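Local structure of phiAB6 tailspike (Unidentified phage, 5JS4) at residues A[326-331]-A[354-359]; A[590-595]-A[603-608]; A[197-202]-A[219-224]; A[616-621]-A[708-713]. The protein probably fragments the exopolysaccharide of Acinetobacter baumannii, as the beta-helical, trimeric tailspike of a bacteriophage. All blocks are in the same frame, centred on the assembly; numbering follows the deposited sequence.

Interaction 1 (A[326-331]-A[354-359]); sequences GKTAFI and FIEIDG
T328 gives its hydroxyl to the carboxylate of E356, OG1 to OE2 at 2.7 Å, approaching from the anti side and only 16° out of the carboxylate plane. With OG1 placed beside the backbone N (chi1 -46°), the threonine also turns CG2 onto the other strand, 3.3 Å from I355 N. A water also links the two residues: it accepts from T328 N and donates to E356 OE2, so two hydrogen bonds grip that one oxygen. In the backbone, F330 N donates to F354 O at 2.9 Å, and E356 N returns a bond of the same length to F330 O. This is the parallel ladder between successive rungs of a right-handed beta-helix, the fold of the pectate lyase-like family, with F330 and I355 paired in the sheet where the first strand turns a corner. On the F330-I355 face the side-chain packing is apolar. The side chains of F330 and F354 run side by side, their rings meeting obliquely with planes at 78°, CD2 of the former 3.5 Å from CE1 of the latter, while F372 meets the second ring as well. F330 CB rests against I355 CG1 at 3.7 Å, and L292 touches both of these residues. On the opposite, T328-E356 side, I331 lies alongside the glutamate, its CG2 branch 3.8 Å from E356 OE1.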
# COMPACT_ATOMS: atom_id res chain seq x y z
N GLY A 326 4.73 36.84 -15.86
CA GLY A 326 5.75 35.86 -16.23
C GLY A 326 6.71 35.48 -15.11
O GLY A 326 7.75 34.87 -15.37
N LYS A 327 6.37 35.84 -13.87
CA LYS A 327 7.25 35.60 -12.73
C LYS A 327 6.55 34.78 -11.66
O LYS A 327 5.34 34.57 -11.71
CB LYS A 327 7.71 36.92 -12.12
CG LYS A 327 8.59 37.77 -13.03
CD LYS A 327 9.01 39.04 -12.31
CE LYS A 327 9.66 40.04 -13.26
NZ LYS A 327 9.58 41.43 -12.72
N THR A 328 7.33 34.32 -10.69
CA THR A 328 6.78 33.68 -9.50
C THR A 328 6.65 34.71 -8.38
O THR A 328 7.57 35.49 -8.13
CB THR A 328 7.66 32.51 -9.03
OG1 THR A 328 8.04 31.69 -10.15
CG2 THR A 328 6.90 31.66 -8.02
N ALA A 329 5.50 34.69 -7.69
CA ALA A 329 5.19 35.70 -6.68
C ALA A 329 6.12 35.63 -5.47
O ALA A 329 6.56 36.66 -4.95
CB ALA A 329 3.74 35.57 -6.23
N PHE A 330 6.41 34.41 -5.02
CA PHE A 330 7.33 34.17 -3.92
C PHE A 330 8.52 33.36 -4.41
O PHE A 330 8.35 32.30 -5.01
CB PHE A 330 6.64 33.39 -2.81
CG PHE A 330 5.71 34.21 -1.96
CD1 PHE A 330 6.20 34.94 -0.90
CD2 PHE A 330 4.35 34.22 -2.21
CE1 PHE A 330 5.35 35.69 -0.10
CE2 PHE A 330 3.49 34.96 -1.42
CZ PHE A 330 3.99 35.70 -0.36
N ILE A 331 9.73 33.85 -4.14
CA ILE A 331 10.95 33.10 -4.46
C ILE A 331 11.73 32.77 -3.19
O ILE A 331 11.51 33.37 -2.14
CB ILE A 331 11.84 33.85 -5.48
CG1 ILE A 331 12.29 35.21 -4.94
CG2 ILE A 331 11.09 34.01 -6.79
CD1 ILE A 331 13.39 35.87 -5.76
N PHE A 354 2.98 30.89 -8.28
CA PHE A 354 2.87 31.25 -6.86
C PHE A 354 4.19 31.24 -6.10
O PHE A 354 4.60 32.28 -5.58
CB PHE A 354 1.83 30.40 -6.12
CG PHE A 354 1.75 30.72 -4.65
CD1 PHE A 354 1.57 32.03 -4.22
CD2 PHE A 354 1.85 29.71 -3.69
CE1 PHE A 354 1.51 32.34 -2.87
CE2 PHE A 354 1.79 30.02 -2.34
CZ PHE A 354 1.62 31.33 -1.93
N ILE A 355 4.84 30.09 -6.00
CA ILE A 355 5.99 29.96 -5.09
C ILE A 355 7.08 29.02 -5.61
O ILE A 355 6.79 27.97 -6.19
CB ILE A 355 5.50 29.53 -3.69
CG1 ILE A 355 6.60 29.72 -2.64
CG2 ILE A 355 4.96 28.11 -3.71
CD1 ILE A 355 6.06 29.93 -1.24
N GLU A 356 8.33 29.43 -5.40
CA GLU A 356 9.49 28.62 -5.73
C GLU A 356 10.10 28.07 -4.45
O GLU A 356 10.40 28.82 -3.53
CB GLU A 356 10.53 29.43 -6.51
CG GLU A 356 10.06 29.82 -7.89
CD GLU A 356 11.06 30.62 -8.69
OE1 GLU A 356 12.24 30.67 -8.30
OE2 GLU A 356 10.65 31.19 -9.72
N ILE A 357 10.28 26.75 -4.42
CA ILE A 357 10.82 26.06 -3.25
C ILE A 357 11.83 25.02 -3.72
O ILE A 357 11.62 24.35 -4.73
CB ILE A 357 9.68 25.42 -2.42
CG1 ILE A 357 10.24 24.78 -1.14
CG2 ILE A 357 8.89 24.40 -3.24
CD1 ILE A 357 9.19 24.33 -0.15
N ASP A 358 12.94 24.88 -3.00
CA ASP A 358 13.97 23.93 -3.40
C ASP A 358 13.50 22.49 -3.18
O ASP A 358 12.76 22.19 -2.24
CB ASP A 358 15.28 24.17 -2.66
CG ASP A 358 16.44 23.44 -3.29
OD1 ASP A 358 16.90 23.86 -4.38
OD2 ASP A 358 16.89 22.43 -2.71
N GLY A 359 13.94 21.59 -4.06
CA GLY A 359 13.52 20.20 -4.00
C GLY A 359 14.11 19.38 -2.85
O GLY A 359 13.56 18.34 -2.51
O HOH W 1 10.25 34.02 -10.90

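Interaction 2 (A[590-595]-A[603-608]); sequences SRKWGT and AGAFYA
W593 and F606 form a hydrogen-bonded pair of an antiparallel beta hairpin, made by strands 591-597 and 602-615, and the face they share is tightly packed. F606 N donates to W593 O at 2.8 Å, in the carbonyl plane, and W593 N bonds back to F606 O. The indole presents its six-membered edge to A608, CB lying in the ring plane 3.7 Å from W593 CZ3. One face of the same indole carries the guanidinium of R591, whose NH1 is also held by D584. Farther along, T595 CB meets F606 CE2 at 3.8 Å, and its CG2 packs at 3.5 Å from the carbonyl carbon of G604, where a glycine leaves room for the methyl. Here the two backbone bonds of the T595-G604 pair reach their oxygens from 58° above the carbonyl planes. The solvent side begins at K592, which is partly exposed, and at A603, the exposed end of the contact. Packing under the lysine is still close: bent at chi3 (64°), it lays CE between A605 CB, 3.5 Å away, and the ring of Y607, 3.6 Å from CE2. The chemistry implies that both faces and the backbone take part in the trimer interface. W593 meets R591 and W593 of a second subunit in cation-pi and edge-to-face contacts, and Y607 packs on M611 of that subunit. The K592-Y607 face additionally holds the C-terminal S719, whose carboxylate would favour a charged lysine.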
# COMPACT_ATOMS: atom_id res chain seq x y z
N SER A 590 10.55 -39.30 -18.26
CA SER A 590 9.25 -39.80 -17.81
C SER A 590 8.22 -38.69 -17.66
O SER A 590 8.49 -37.66 -17.05
CB SER A 590 9.41 -40.52 -16.47
OG SER A 590 8.17 -41.03 -16.00
N ARG A 591 7.02 -38.93 -18.20
CA ARG A 591 5.87 -38.06 -17.97
C ARG A 591 4.71 -38.91 -17.46
O ARG A 591 4.23 -39.80 -18.17
CB ARG A 591 5.47 -37.32 -19.25
CG ARG A 591 4.41 -36.24 -19.04
CD ARG A 591 5.01 -35.03 -18.35
NE ARG A 591 4.10 -33.89 -18.18
CZ ARG A 591 3.48 -33.55 -17.05
NH1 ARG A 591 3.59 -34.28 -15.95
NH2 ARG A 591 2.74 -32.46 -17.03
N LYS A 592 4.30 -38.65 -16.22
CA LYS A 592 3.23 -39.39 -15.56
C LYS A 592 2.39 -38.47 -14.70
O LYS A 592 2.82 -37.37 -14.34
CB LYS A 592 3.81 -40.48 -14.65
CG LYS A 592 4.59 -41.58 -15.34
CD LYS A 592 5.37 -42.44 -14.36
CE LYS A 592 4.46 -43.20 -13.40
NZ LYS A 592 5.25 -44.13 -12.54
N TRP A 593 1.18 -38.93 -14.38
CA TRP A 593 0.31 -38.28 -13.41
C TRP A 593 -0.12 -39.34 -12.41
O TRP A 593 -0.68 -40.37 -12.79
CB TRP A 593 -0.91 -37.66 -14.10
CG TRP A 593 -0.52 -36.55 -15.01
CD1 TRP A 593 -0.47 -35.22 -14.72
CD2 TRP A 593 -0.05 -36.69 -16.36
NE1 TRP A 593 -0.03 -34.51 -15.82
CE2 TRP A 593 0.23 -35.39 -16.83
CE3 TRP A 593 0.14 -37.78 -17.20
CZ2 TRP A 593 0.71 -35.16 -18.13
CZ3 TRP A 593 0.62 -37.55 -18.49
CH2 TRP A 593 0.90 -36.25 -18.94
N GLY A 594 0.19 -39.11 -11.14
CA GLY A 594 -0.11 -40.07 -10.10
C GLY A 594 -1.58 -40.16 -9.77
O GLY A 594 -2.35 -39.22 -10.01
N THR A 595 -1.96 -41.31 -9.24
CA THR A 595 -3.27 -41.47 -8.63
C THR A 595 -3.14 -42.46 -7.47
O THR A 595 -2.05 -42.95 -7.19
CB THR A 595 -4.34 -41.89 -9.65
OG1 THR A 595 -5.62 -41.96 -9.00
CG2 THR A 595 -4.02 -43.23 -10.30
N ALA A 603 -1.09 -47.24 -5.03
CA ALA A 603 -0.76 -46.15 -5.93
C ALA A 603 -1.04 -46.56 -7.37
O ALA A 603 -1.08 -47.74 -7.71
CB ALA A 603 0.70 -45.76 -5.77
N GLY A 604 -1.24 -45.56 -8.22
CA GLY A 604 -1.40 -45.79 -9.64
C GLY A 604 -0.85 -44.61 -10.41
O GLY A 604 -0.38 -43.64 -9.83
N ALA A 605 -0.93 -44.70 -11.73
CA ALA A 605 -0.47 -43.62 -12.59
C ALA A 605 -1.07 -43.68 -13.98
O ALA A 605 -1.43 -44.76 -14.48
CB ALA A 605 1.04 -43.62 -12.68
N PHE A 606 -1.13 -42.50 -14.58
CA PHE A 606 -1.49 -42.29 -15.97
C PHE A 606 -0.20 -41.88 -16.69
O PHE A 606 0.62 -41.16 -16.12
CB PHE A 606 -2.53 -41.19 -16.06
CG PHE A 606 -3.73 -41.42 -15.16
CD1 PHE A 606 -4.61 -42.46 -15.43
CD2 PHE A 606 -3.96 -40.61 -14.06
CE1 PHE A 606 -5.70 -42.68 -14.60
CE2 PHE A 606 -5.06 -40.82 -13.24
CZ PHE A 606 -5.93 -41.86 -13.52
N TYR A 607 -0.06 -42.32 -17.94
CA TYR A 607 1.22 -42.24 -18.67
C TYR A 607 1.09 -41.51 -20.00
O TYR A 607 0.13 -41.72 -20.74
CB TYR A 607 1.74 -43.65 -18.96
CG TYR A 607 2.09 -44.42 -17.72
CD1 TYR A 607 1.10 -44.93 -16.90
CD2 TYR A 607 3.41 -44.64 -17.36
CE1 TYR A 607 1.41 -45.63 -15.75
CE2 TYR A 607 3.74 -45.34 -16.22
CZ TYR A 607 2.72 -45.83 -15.41
OH TYR A 607 3.01 -46.52 -14.26
N ALA A 608 2.08 -40.68 -20.30
CA ALA A 608 2.26 -40.12 -21.64
C ALA A 608 3.56 -40.72 -22.19
O ALA A 608 4.63 -40.22 -21.90
CB ALA A 608 2.33 -38.60 -21.60
O HOH W 2 6.73 -41.14 -20.31

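Interaction 3 (A[197-202]-A[219-224]); sequences GDIVRS and VKVSSV
The carboxylate of D198 is approached by K220 from above its plane, NZ standing 40° out of that plane and 3.1 Å from OD2. The other oxygen, OD1, pairs with R201 of a third subunit, so two cations would stabilise the negative charge. The same salt bridge recurs round the trimer: R201 of this chain, its side chain fully extended, meets D198 of the second subunit. K220 reaches its carboxylate because its chain bends twice, at chi3 (89°) and chi4 (-70°), folding the amine back to D198, just ahead of strand 199-202. A water held by K220 NZ donates to I199 O and accepts from S222 N, bridging I199 to K220 and S222 across the contact. The strands belong to a small three-stranded antiparallel sheet in which 199-202 runs between 191-193 and 218-220. R201 and V219 form a hydrogen-bonded pair between the two segments: R201 N to V219 O measures 2.9 Å, and V219 N answers to R201 O at 3.0 Å. Just beyond, V221 N still donates to I199 O at 3.2 Å, although the chain has already entered the type I turn from K220 to S223. V221, in this turn, makes the apolar contacts. Its CG2 branch touches I199 CB at 3.6 Å and its CG1 branch lies 3.7 Å from R201 CB. On the other side of the sheet V200 CG1 packs more loosely against K220 CG, at 4.0 Å.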
# COMPACT_ATOMS: atom_id res chain seq x y z
N GLY A 197 3.52 65.50 22.74
CA GLY A 197 2.59 65.14 23.81
C GLY A 197 2.89 63.85 24.56
O GLY A 197 2.31 63.61 25.62
N ASP A 198 3.77 63.02 24.01
CA ASP A 198 4.12 61.75 24.64
C ASP A 198 4.97 62.00 25.88
O ASP A 198 5.86 62.85 25.87
CB ASP A 198 4.88 60.85 23.66
CG ASP A 198 4.06 60.46 22.45
OD1 ASP A 198 2.84 60.76 22.40
OD2 ASP A 198 4.63 59.83 21.53
N ILE A 199 4.69 61.27 26.96
CA ILE A 199 5.41 61.46 28.21
C ILE A 199 6.75 60.72 28.21
O ILE A 199 6.84 59.57 27.77
CB ILE A 199 4.57 61.03 29.44
CG1 ILE A 199 3.42 62.02 29.63
CG2 ILE A 199 5.43 60.97 30.69
CD1 ILE A 199 2.47 61.66 30.76
N VAL A 200 7.78 61.39 28.70
CA VAL A 200 9.08 60.77 28.91
C VAL A 200 9.46 60.87 30.39
O VAL A 200 9.04 61.80 31.09
CB VAL A 200 10.20 61.39 28.03
CG1 VAL A 200 9.99 60.99 26.57
CG2 VAL A 200 10.27 62.90 28.18
N ARG A 201 10.23 59.89 30.83
CA ARG A 201 10.66 59.76 32.22
C ARG A 201 12.18 59.81 32.25
O ARG A 201 12.83 59.12 31.48
CB ARG A 201 10.16 58.42 32.74
CG ARG A 201 10.76 57.92 34.04
CD ARG A 201 10.20 56.55 34.34
NE ARG A 201 10.79 55.92 35.51
CZ ARG A 201 10.34 54.80 36.08
NH1 ARG A 201 9.28 54.17 35.58
NH2 ARG A 201 10.95 54.31 37.15
N SER A 202 12.73 60.64 33.13
CA SER A 202 14.18 60.71 33.27
C SER A 202 14.71 59.48 33.99
O SER A 202 14.19 59.08 35.03
CB SER A 202 14.60 61.96 34.04
OG SER A 202 16.02 62.00 34.16
N VAL A 219 13.28 57.83 28.86
CA VAL A 219 12.54 56.73 28.22
C VAL A 219 11.09 57.16 27.99
O VAL A 219 10.53 57.93 28.78
CB VAL A 219 12.56 55.43 29.06
CG1 VAL A 219 13.97 54.86 29.12
CG2 VAL A 219 12.00 55.65 30.46
N LYS A 220 10.49 56.67 26.91
CA LYS A 220 9.07 56.90 26.63
C LYS A 220 8.23 55.94 27.46
O LYS A 220 8.39 54.72 27.35
CB LYS A 220 8.77 56.71 25.15
CG LYS A 220 9.39 57.76 24.24
CD LYS A 220 8.95 57.60 22.79
CE LYS A 220 7.67 58.37 22.48
NZ LYS A 220 6.45 57.81 23.12
N VAL A 221 7.33 56.48 28.28
CA VAL A 221 6.57 55.66 29.22
C VAL A 221 5.47 54.82 28.54
O VAL A 221 5.02 53.83 29.10
CB VAL A 221 5.96 56.49 30.37
CG1 VAL A 221 7.05 57.24 31.11
CG2 VAL A 221 4.87 57.43 29.87
N SER A 222 5.05 55.23 27.34
CA SER A 222 4.04 54.48 26.60
C SER A 222 4.64 53.36 25.72
O SER A 222 3.93 52.72 24.96
CB SER A 222 3.20 55.42 25.73
OG SER A 222 3.96 55.95 24.66
N SER A 223 5.95 53.14 25.84
CA SER A 223 6.60 52.06 25.10
C SER A 223 6.46 50.74 25.84
O SER A 223 6.48 50.71 27.07
CB SER A 223 8.07 52.38 24.87
OG SER A 223 8.21 53.49 24.00
N VAL A 224 6.33 49.65 25.10
CA VAL A 224 6.13 48.33 25.71
C VAL A 224 7.36 47.81 26.46
O VAL A 224 7.26 46.87 27.24
CB VAL A 224 5.66 47.26 24.68
CG1 VAL A 224 4.32 47.65 24.09
CG2 VAL A 224 6.70 47.03 23.59
O HOH W 3 1.99 58.17 23.82
O HOH W 4 5.41 57.87 26.08

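Interaction 4 (A[616-621]-A[708-713]); sequences QSFSTP and PHRFTV
Q616 is tied to H709 by a single backbone hydrogen bond, its N donating to H709 O at 3.0 Å, nearly along the C=O axis and almost straight at the hydrogen. A second polar approach is no bond: Q616 OE1 and P708 O, both acceptors, stand 3.5 Å apart. Stacking of flat groups comes next. The glutamine chain crosses the imidazole of H709 over one face, CG sitting 3.3 Å from the ring centroid in a CH-pi contact. Its amide continues over that face with its plane only 14° from that of the ring. Chi1 of Q616 (69°), which sets CG between the backbone N and the carbonyl carbon, brings the chain over the ring. S617 comes from a different direction, its CB lying at the ring edge and in plane. The strand side has a feature of its own: H709 and R710 both face L660, a classic beta bulge in the antiparallel sheet where 708-715 runs between 602-615 and 654-661. The contact therefore joins the loop that leaves strand 602-615 to a bulged part of the neighbouring strand 708-715. The last contact is plain packing: R710, extended from CG to NE, brings NH1 obliquely to 3.4 Å from F618 CZ, ring and guanidinium planes lying 71° apart. The guanidinium has further partners: NH1 a salt bridge to D615, NH2 hydrogen bonds to N651 and G652 of a third subunit, which also packs N651 on F618.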
# COMPACT_ATOMS: atom_id res chain seq x y z
N GLN A 616 10.64 -46.34 -43.83
CA GLN A 616 11.77 -46.50 -44.76
C GLN A 616 11.79 -45.40 -45.83
O GLN A 616 12.81 -45.24 -46.50
CB GLN A 616 11.80 -47.90 -45.37
CG GLN A 616 10.68 -48.23 -46.33
CD GLN A 616 10.75 -49.68 -46.80
OE1 GLN A 616 10.53 -50.60 -46.02
NE2 GLN A 616 11.05 -49.88 -48.07
N SER A 617 10.70 -44.65 -45.97
CA SER A 617 10.66 -43.49 -46.87
C SER A 617 11.19 -42.18 -46.26
O SER A 617 11.35 -41.19 -46.99
CB SER A 617 9.24 -43.25 -47.40
OG SER A 617 8.87 -44.26 -48.32
N PHE A 618 11.44 -42.16 -44.95
CA PHE A 618 12.06 -40.98 -44.33
C PHE A 618 13.45 -40.76 -44.92
O PHE A 618 14.19 -41.72 -45.14
CB PHE A 618 12.24 -41.14 -42.81
CG PHE A 618 10.99 -40.98 -41.99
CD1 PHE A 618 9.93 -40.17 -42.38
CD2 PHE A 618 10.91 -41.61 -40.75
CE1 PHE A 618 8.80 -40.04 -41.58
CE2 PHE A 618 9.79 -41.48 -39.95
CZ PHE A 618 8.74 -40.69 -40.36
N SER A 619 13.80 -39.49 -45.14
CA SER A 619 15.14 -39.12 -45.58
C SER A 619 16.18 -39.37 -44.49
O SER A 619 17.31 -39.74 -44.78
CB SER A 619 15.16 -37.64 -46.00
OG SER A 619 14.25 -37.40 -47.06
N THR A 620 15.78 -39.14 -43.24
CA THR A 620 16.63 -39.43 -42.08
C THR A 620 15.75 -40.09 -41.02
O THR A 620 14.56 -39.79 -40.94
CB THR A 620 17.25 -38.14 -41.50
OG1 THR A 620 16.21 -37.27 -41.03
CG2 THR A 620 18.08 -37.42 -42.54
N PRO A 621 16.34 -40.98 -40.20
CA PRO A 621 15.50 -41.66 -39.20
C PRO A 621 14.90 -40.68 -38.20
O PRO A 621 15.52 -39.70 -37.81
CB PRO A 621 16.47 -42.61 -38.49
CG PRO A 621 17.65 -42.73 -39.40
CD PRO A 621 17.74 -41.44 -40.14
N PRO A 708 7.89 -54.38 -42.53
CA PRO A 708 6.94 -53.30 -42.77
C PRO A 708 7.62 -52.10 -43.43
O PRO A 708 8.84 -51.93 -43.29
CB PRO A 708 6.45 -52.92 -41.36
CG PRO A 708 6.78 -54.09 -40.50
CD PRO A 708 8.03 -54.67 -41.09
N HIS A 709 6.85 -51.30 -44.14
CA HIS A 709 7.35 -50.04 -44.67
C HIS A 709 7.44 -49.00 -43.55
O HIS A 709 8.37 -48.20 -43.50
CB HIS A 709 6.43 -49.53 -45.77
CG HIS A 709 7.07 -48.53 -46.67
ND1 HIS A 709 7.23 -47.21 -46.33
CD2 HIS A 709 7.58 -48.67 -47.91
CE1 HIS A 709 7.81 -46.57 -47.33
NE2 HIS A 709 8.04 -47.44 -48.30
N ARG A 710 6.46 -49.03 -42.65
CA ARG A 710 6.35 -48.04 -41.59
C ARG A 710 5.61 -48.66 -40.41
O ARG A 710 4.67 -49.41 -40.60
CB ARG A 710 5.60 -46.80 -42.11
CG ARG A 710 5.25 -45.74 -41.07
CD ARG A 710 4.66 -44.50 -41.73
NE ARG A 710 4.22 -43.51 -40.75
CZ ARG A 710 4.69 -42.27 -40.62
NH1 ARG A 710 5.66 -41.80 -41.41
NH2 ARG A 710 4.19 -41.47 -39.69
N PHE A 711 6.08 -48.36 -39.21
CA PHE A 711 5.38 -48.76 -37.99
C PHE A 711 5.78 -47.88 -36.82
O PHE A 711 6.86 -47.30 -36.80
CB PHE A 711 5.60 -50.25 -37.67
CG PHE A 711 7.01 -50.59 -37.26
CD1 PHE A 711 7.97 -50.91 -38.21
CD2 PHE A 711 7.38 -50.61 -35.91
CE1 PHE A 711 9.26 -51.23 -37.84
CE2 PHE A 711 8.67 -50.93 -35.54
CZ PHE A 711 9.61 -51.25 -36.50
N THR A 712 4.90 -47.83 -35.83
CA THR A 712 5.05 -47.03 -34.63
C THR A 712 5.39 -47.93 -33.45
O THR A 712 4.97 -49.09 -33.40
CB THR A 712 3.73 -46.30 -34.34
OG1 THR A 712 3.45 -45.39 -35.41
CG2 THR A 712 3.76 -45.55 -33.01
N VAL A 713 6.17 -47.39 -32.51
CA VAL A 713 6.29 -47.96 -31.18
C VAL A 713 5.98 -46.89 -30.14
O VAL A 713 6.18 -45.70 -30.37
CB VAL A 713 7.69 -48.58 -30.91
CG1 VAL A 713 8.05 -49.57 -32.01
CG2 VAL A 713 8.77 -47.51 -30.77

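The four contacts are spread along an elongated chain and follow one another in sequence from interaction 3 to interactions 1, 2 and 4. Interaction 3 lies about 44 Å from interaction 1 and about 124 Å from interaction 4, centre to centre. Interactions 2 and 4 are closer, with centres about 29 Å apart and nearest atoms about 10 Å apart, and they share the sheet in which strands 602-615 and 708-715 are neighbours. Malonic acid marks three pockets: one includes I370 and N371, at and after the end of beta-helix strand 362-370, while another includes Y596 and H598, just beyond segment 590-595. Interactions 2, 3 and 4 all touch the third subunit.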